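Local structure of Tp0751 (Treponema pallidum, 5JK2) at residues Gly44-Gln47 with His48-Ala51; Thr109-Ser112 with Ser113-Arg116. The protein acts as an outer-membrane adhesin of the syphilis spirochaete, its non-canonical lipocalin barrel mediating attachment to extracellular matrix components and interactions with host cells. The protein carries 1 engineered substitution. One frame throughout, in Å; residues are numbered along the deposited sequence.

Contact 1: Gly44-Gln47 with His48-Ala51; sequences GALQ and HLLA
Leu50 N donates to Gln47 O at 2.7 Å, and Leu49 N reaches Leu46 O at 3.1 Å with an N-H...O angle of 156°. These two backbone bonds, each from residue i+3 to residue i, coil residues 46-50 into overlapping turns. Gln47 O also takes a weak, longer bond from Ala51 N (3.5 Å), so one carbonyl collects two successive N-H groups. The same oxygen lies against the base of a side chain, with Leu50 CB 3.2 Å from Gln47 O.

The leucines supply the packing. Leu46 starts out away from the later residues, but with CG anti to its own backbone nitrogen (chi1 155°) the branch swings back, and Leu46 CD1 meets Leu49 CD1 at 3.7 Å. The two side chains cross at about a right angle and touch through one methyl each. Ala45 CB and His48 CB make a looser contact at 4.2 Å, and both side chains touch Arg74. Farther out, Leu46, Leu49 and Leu50 all rest on Phe122 of strand 115-122, while Leu49 also meets Leu34 and Trp35 of helix 26-39.

Leu50 O accepts a bond from Trp54 NE1, and Ala51 O one from Arg153 NH1. Overlapping i to i+3 turns running into the first barrel strand, tied by an arginine of the last strand, are consistent with the closed end of a lipocalin-like calycin barrel.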
ATOM      1  N   GLY A  44     -12.317  10.541  -6.785  1.00 64.28           N
ATOM      2  CA  GLY A  44     -12.382  10.040  -5.423  1.00 62.69           C
ATOM      3  C   GLY A  44     -11.344   8.994  -5.067  1.00 65.96           C
ATOM      4  O   GLY A  44     -10.622   9.155  -4.082  1.00 66.66           O
ATOM      5  N   ALA A  45     -11.250   7.935  -5.870  1.00 65.05           N
ATOM      6  CA  ALA A  45     -10.440   6.774  -5.506  1.00 55.89           C
ATOM      7  C   ALA A  45      -9.223   6.544  -6.403  1.00 55.84           C
ATOM      8  O   ALA A  45      -9.352   6.191  -7.576  1.00 47.71           O
ATOM      9  CB  ALA A  45     -11.307   5.528  -5.505  1.00 52.13           C
ATOM     10  N   LEU A  46      -8.043   6.757  -5.824  1.00 56.67           N
ATOM     11  CA  LEU A  46      -6.787   6.255  -6.372  1.00 49.07           C
ATOM     12  C   LEU A  46      -6.444   4.954  -5.649  1.00 48.90           C
ATOM     13  O   LEU A  46      -5.669   4.131  -6.137  1.00 44.97           O
ATOM     14  CB  LEU A  46      -5.666   7.289  -6.209  1.00 54.21           C
ATOM     15  CG  LEU A  46      -4.215   6.791  -6.163  1.00 56.49           C
ATOM     16  CD1 LEU A  46      -3.787   6.191  -7.492  1.00 58.69           C
ATOM     17  CD2 LEU A  46      -3.283   7.924  -5.758  1.00 63.95           C
ATOM     18  N   GLN A  47      -7.044   4.780  -4.475  1.00 47.64           N
ATOM     19  CA  GLN A  47      -6.826   3.604  -3.646  1.00 38.07           C
ATOM     20  C   GLN A  47      -7.242   2.341  -4.379  1.00 37.03           C
ATOM     21  O   GLN A  47      -6.702   1.262  -4.140  1.00 38.46           O
ATOM     22  CB  GLN A  47      -7.612   3.721  -2.337  1.00 42.68           C
ATOM     23  CG  GLN A  47      -7.398   5.029  -1.583  1.00 48.35           C
ATOM     24  CD  GLN A  47      -8.153   5.074  -0.266  1.00 50.83           C
ATOM     25  OE1 GLN A  47      -8.765   4.089   0.145  1.00 56.06           O
ATOM     26  NE2 GLN A  47      -8.113   6.222   0.402  1.00 54.55           N
ATOM     27  N   HIS A  48      -8.207   2.486  -5.279  1.00 40.12           N
ATOM     28  CA  HIS A  48      -8.763   1.352  -6.000  1.00 53.01           C
ATOM     29  C   HIS A  48      -7.676   0.626  -6.789  1.00 50.58           C
ATOM     30  O   HIS A  48      -7.801  -0.562  -7.092  1.00 48.14           O
ATOM     31  CB  HIS A  48      -9.886   1.819  -6.926  1.00 57.77           C
ATOM     32  CG  HIS A  48     -10.886   0.755  -7.254  1.00 67.61           C
ATOM     33  ND1 HIS A  48     -12.096   1.027  -7.856  1.00 66.73           N
ATOM     34  CD2 HIS A  48     -10.859  -0.588  -7.057  1.00 68.20           C
ATOM     35  CE1 HIS A  48     -12.768  -0.099  -8.019  1.00 67.13           C
ATOM     36  NE2 HIS A  48     -12.042  -1.092  -7.543  1.00 70.72           N
ATOM     37  N   LEU A  49      -6.601   1.343  -7.102  1.00 41.68           N
ATOM     38  CA  LEU A  49      -5.464   0.751  -7.796  1.00 38.75           C
ATOM     39  C   LEU A  49      -4.596  -0.073  -6.852  1.00 34.21           C
ATOM     40  O   LEU A  49      -3.842  -0.937  -7.295  1.00 35.26           O
ATOM     41  CB  LEU A  49      -4.613   1.837  -8.459  1.00 47.74           C
ATOM     42  CG  LEU A  49      -5.159   2.483  -9.736  1.00 45.52           C
ATOM     43  CD1 LEU A  49      -4.261   3.628 -10.170  1.00 39.14           C
ATOM     44  CD2 LEU A  49      -5.294   1.456 -10.855  1.00 52.61           C
ATOM     45  N   LEU A  50      -4.693   0.195  -5.553  1.00 34.47           N
ATOM     46  CA  LEU A  50      -3.862  -0.500  -4.575  1.00 37.37           C
ATOM     47  C   LEU A  50      -4.395  -1.886  -4.248  1.00 31.45           C
ATOM     48  O   LEU A  50      -3.625  -2.786  -3.907  1.00 25.46           O
ATOM     49  CB  LEU A  50      -3.750   0.317  -3.287  1.00 32.32           C
ATOM     50  CG  LEU A  50      -2.923   1.597  -3.395  1.00 31.97           C
ATOM     51  CD1 LEU A  50      -3.042   2.409  -2.126  1.00 27.50           C
ATOM     52  CD2 LEU A  50      -1.468   1.268  -3.683  1.00 29.09           C
ATOM     53  N   ALA A  51      -5.711  -2.048  -4.342  1.00 34.48           N
ATOM     54  CA  ALA A  51      -6.359  -3.317  -4.033  1.00 33.82           C
ATOM     55  C   ALA A  51      -5.705  -4.474  -4.783  1.00 34.90           C
ATOM     56  O   ALA A  51      -5.865  -4.608  -5.996  1.00 38.58           O
ATOM     57  CB  ALA A  51      -7.836  -3.243  -4.366  1.00 37.80           C
TER

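Contact 2: Thr109-Ser112 with Ser113-Arg116; sequences TAIS and SIRR
Ile111 to Ile114 form a type I beta turn, with Ser112 and Ser113 at its two central positions and a backbone bond from Ile114 N to Ile111 O (3.3 Å, N-H...O angle 149°). The isoleucines at the two ends of the turn also meet through their side chains. Each puts its CG1 branch beside the backbone nitrogen, for Ile111 at chi1 -43°, and the long arms converge until Ile111 CD1 and Ile114 CD1 are 4.0 Å apart. Their approach is oblique, methyl to methyl, and Ile114 CD1 also comes within 4.2 Å of Ile111 CB. The other branch of Ile111 faces Ser113: Ile111 CG2 lies 3.5 Å from Ser113 OG, a van der Waals contact between a methyl and a hydroxyl.

The turn belongs to the connection between strands 101-108 and 115-122, antiparallel neighbours in the eight-stranded up-and-down barrel. Ile114 is backbone-bonded to Asn108, while Asn108 OD1 accepts a bond from Ile111 N, so the end of the preceding strand is tied to both ends of the turn.

Beyond the turn, the first carbons of the Arg115 side chain lie against Ser112 O. Arg115 CG passes 3.6 Å from Ser112 O and Arg115 CD 4.0 Å from it; these are carbon contacts rather than bonds. A bend at chi3 (-63°) then turns the guanidinium group, which makes long, weak ion pairs with Asp135 and Asp93. Ser112 OG stands 3.2 Å from Ser113 N, but the angle is too poor for a hydrogen bond. Residues 110-114 all touch a crystal neighbour, so the lattice may influence the side-chain positions at this exposed tip.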
ATOM      1  N   THR A 109      -3.935  -5.802  14.392  1.00 22.36           N
ATOM      2  CA  THR A 109      -5.183  -6.492  14.711  1.00 25.26           C
ATOM      3  C   THR A 109      -5.245  -6.943  16.166  1.00 28.11           C
ATOM      4  O   THR A 109      -6.291  -6.849  16.808  1.00 26.71           O
ATOM      5  CB  THR A 109      -5.387  -7.725  13.810  1.00 26.70           C
ATOM      6  OG1 THR A 109      -4.232  -8.570  13.875  1.00 27.47           O
ATOM      7  CG2 THR A 109      -5.616  -7.303  12.373  1.00 24.70           C
ATOM      8  N   ALA A 110      -4.126  -7.439  16.678  1.00 31.80           N
ATOM      9  CA  ALA A 110      -4.076  -7.959  18.039  1.00 33.49           C
ATOM     10  C   ALA A 110      -3.961  -6.845  19.071  1.00 32.03           C
ATOM     11  O   ALA A 110      -4.718  -6.806  20.042  1.00 31.15           O
ATOM     12  CB  ALA A 110      -2.915  -8.924  18.182  1.00 43.88           C
ATOM     13  N   ILE A 111      -3.008  -5.943  18.851  1.00 30.01           N
ATOM     14  CA  ILE A 111      -2.679  -4.904  19.823  1.00 31.09           C
ATOM     15  C   ILE A 111      -2.923  -3.501  19.268  1.00 29.29           C
ATOM     16  O   ILE A 111      -2.279  -3.077  18.312  1.00 29.37           O
ATOM     17  CB  ILE A 111      -1.213  -5.024  20.268  1.00 29.82           C
ATOM     18  CG1 ILE A 111      -0.870  -6.499  20.505  1.00 41.74           C
ATOM     19  CG2 ILE A 111      -0.967  -4.192  21.522  1.00 37.15           C
ATOM     20  CD1 ILE A 111       0.483  -6.730  21.129  1.00 44.77           C
ATOM     21  N   SER A 112      -3.856  -2.786  19.887  1.00 33.77           N
ATOM     22  CA  SER A 112      -4.213  -1.438  19.460  1.00 32.80           C
ATOM     23  C   SER A 112      -3.069  -0.458  19.684  1.00 28.46           C
ATOM     24  O   SER A 112      -2.993   0.581  19.031  1.00 27.81           O
ATOM     25  CB  SER A 112      -5.458  -0.959  20.208  1.00 35.83           C
ATOM     26  OG  SER A 112      -5.218  -0.891  21.602  1.00 31.73           O
ATOM     27  N   SER A 113      -2.188  -0.796  20.619  1.00 27.29           N
ATOM     28  CA  SER A 113      -1.049   0.049  20.953  1.00 30.56           C
ATOM     29  C   SER A 113      -0.107   0.217  19.770  1.00 31.35           C
ATOM     30  O   SER A 113       0.518   1.264  19.601  1.00 36.85           O
ATOM     31  CB  SER A 113      -0.283  -0.548  22.132  1.00 29.82           C
ATOM     32  OG  SER A 113      -1.171  -1.034  23.120  1.00 29.85           O
ATOM     33  N   ILE A 114      -0.019  -0.827  18.953  1.00 25.21           N
ATOM     34  CA  ILE A 114       0.912  -0.859  17.839  1.00 21.89           C
ATOM     35  C   ILE A 114       0.198  -0.521  16.538  1.00 19.60           C
ATOM     36  O   ILE A 114      -0.763  -1.183  16.149  1.00 24.31           O
ATOM     37  CB  ILE A 114       1.586  -2.236  17.733  1.00 25.46           C
ATOM     38  CG1 ILE A 114       2.416  -2.513  18.993  1.00 24.23           C
ATOM     39  CG2 ILE A 114       2.463  -2.313  16.482  1.00 25.64           C
ATOM     40  CD1 ILE A 114       2.713  -3.959  19.224  1.00 32.87           C
ATOM     41  N   ARG A 115       0.699   0.512  15.873  1.00 20.37           N
ATOM     42  CA  ARG A 115       0.101   1.026  14.655  1.00 22.49           C
ATOM     43  C   ARG A 115       1.204   1.230  13.627  1.00 21.58           C
ATOM     44  O   ARG A 115       2.373   1.001  13.923  1.00 33.89           O
ATOM     45  CB  ARG A 115      -0.647   2.326  14.952  1.00 32.20           C
ATOM     46  CG  ARG A 115      -1.657   2.178  16.081  1.00 32.75           C
ATOM     47  CD  ARG A 115      -2.842   3.116  15.935  1.00 34.04           C
ATOM     48  NE  ARG A 115      -2.449   4.519  15.989  1.00 52.81           N
ATOM     49  CZ  ARG A 115      -3.304   5.536  15.953  1.00 49.21           C
ATOM     50  NH1 ARG A 115      -2.854   6.782  16.007  1.00 44.89           N
ATOM     51  NH2 ARG A 115      -4.608   5.311  15.859  1.00 47.63           N
ATOM     52  N   ARG A 116       0.840   1.653  12.421  1.00 23.68           N
ATOM     53  CA  ARG A 116       1.821   1.808  11.353  1.00 27.14           C
ATOM     54  C   ARG A 116       1.372   2.831  10.311  1.00 30.59           C
ATOM     55  O   ARG A 116       0.285   2.719   9.746  1.00 28.35           O
ATOM     56  CB  ARG A 116       2.081   0.456  10.686  1.00 25.02           C
ATOM     57  CG  ARG A 116       3.170   0.472   9.627  1.00 21.26           C
ATOM     58  CD  ARG A 116       3.551  -0.934   9.209  1.00 25.53           C
ATOM     59  NE  ARG A 116       4.305  -1.622  10.252  1.00 22.44           N
ATOM     60  CZ  ARG A 116       4.542  -2.928  10.270  1.00 19.25           C
ATOM     61  NH1 ARG A 116       4.082  -3.706   9.299  1.00 21.24           N
ATOM     62  NH2 ARG A 116       5.239  -3.461  11.262  1.00 23.82           N
TER

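Contact 1 comes first along the chain, between helix 26-39 and strand 52-56; contact 2 follows much later, joining strand 101-108 to strand 115-122. Their centres are about 24 Å apart and their nearest atoms about 12 Å, so they do not touch. They nevertheless share structure: side chains of 44-51 pack on strands 101-108 and 115-122, the very pair that 109-116 connects. The partly buried leucine turns therefore lie near one end of this strand pair, at Val102 and Phe122, and the exposed turn at the other. Both lie within the one pallilysin barrel domain, consistent with a lipocalin-like barrel packed at one end and presenting a surface loop farther off.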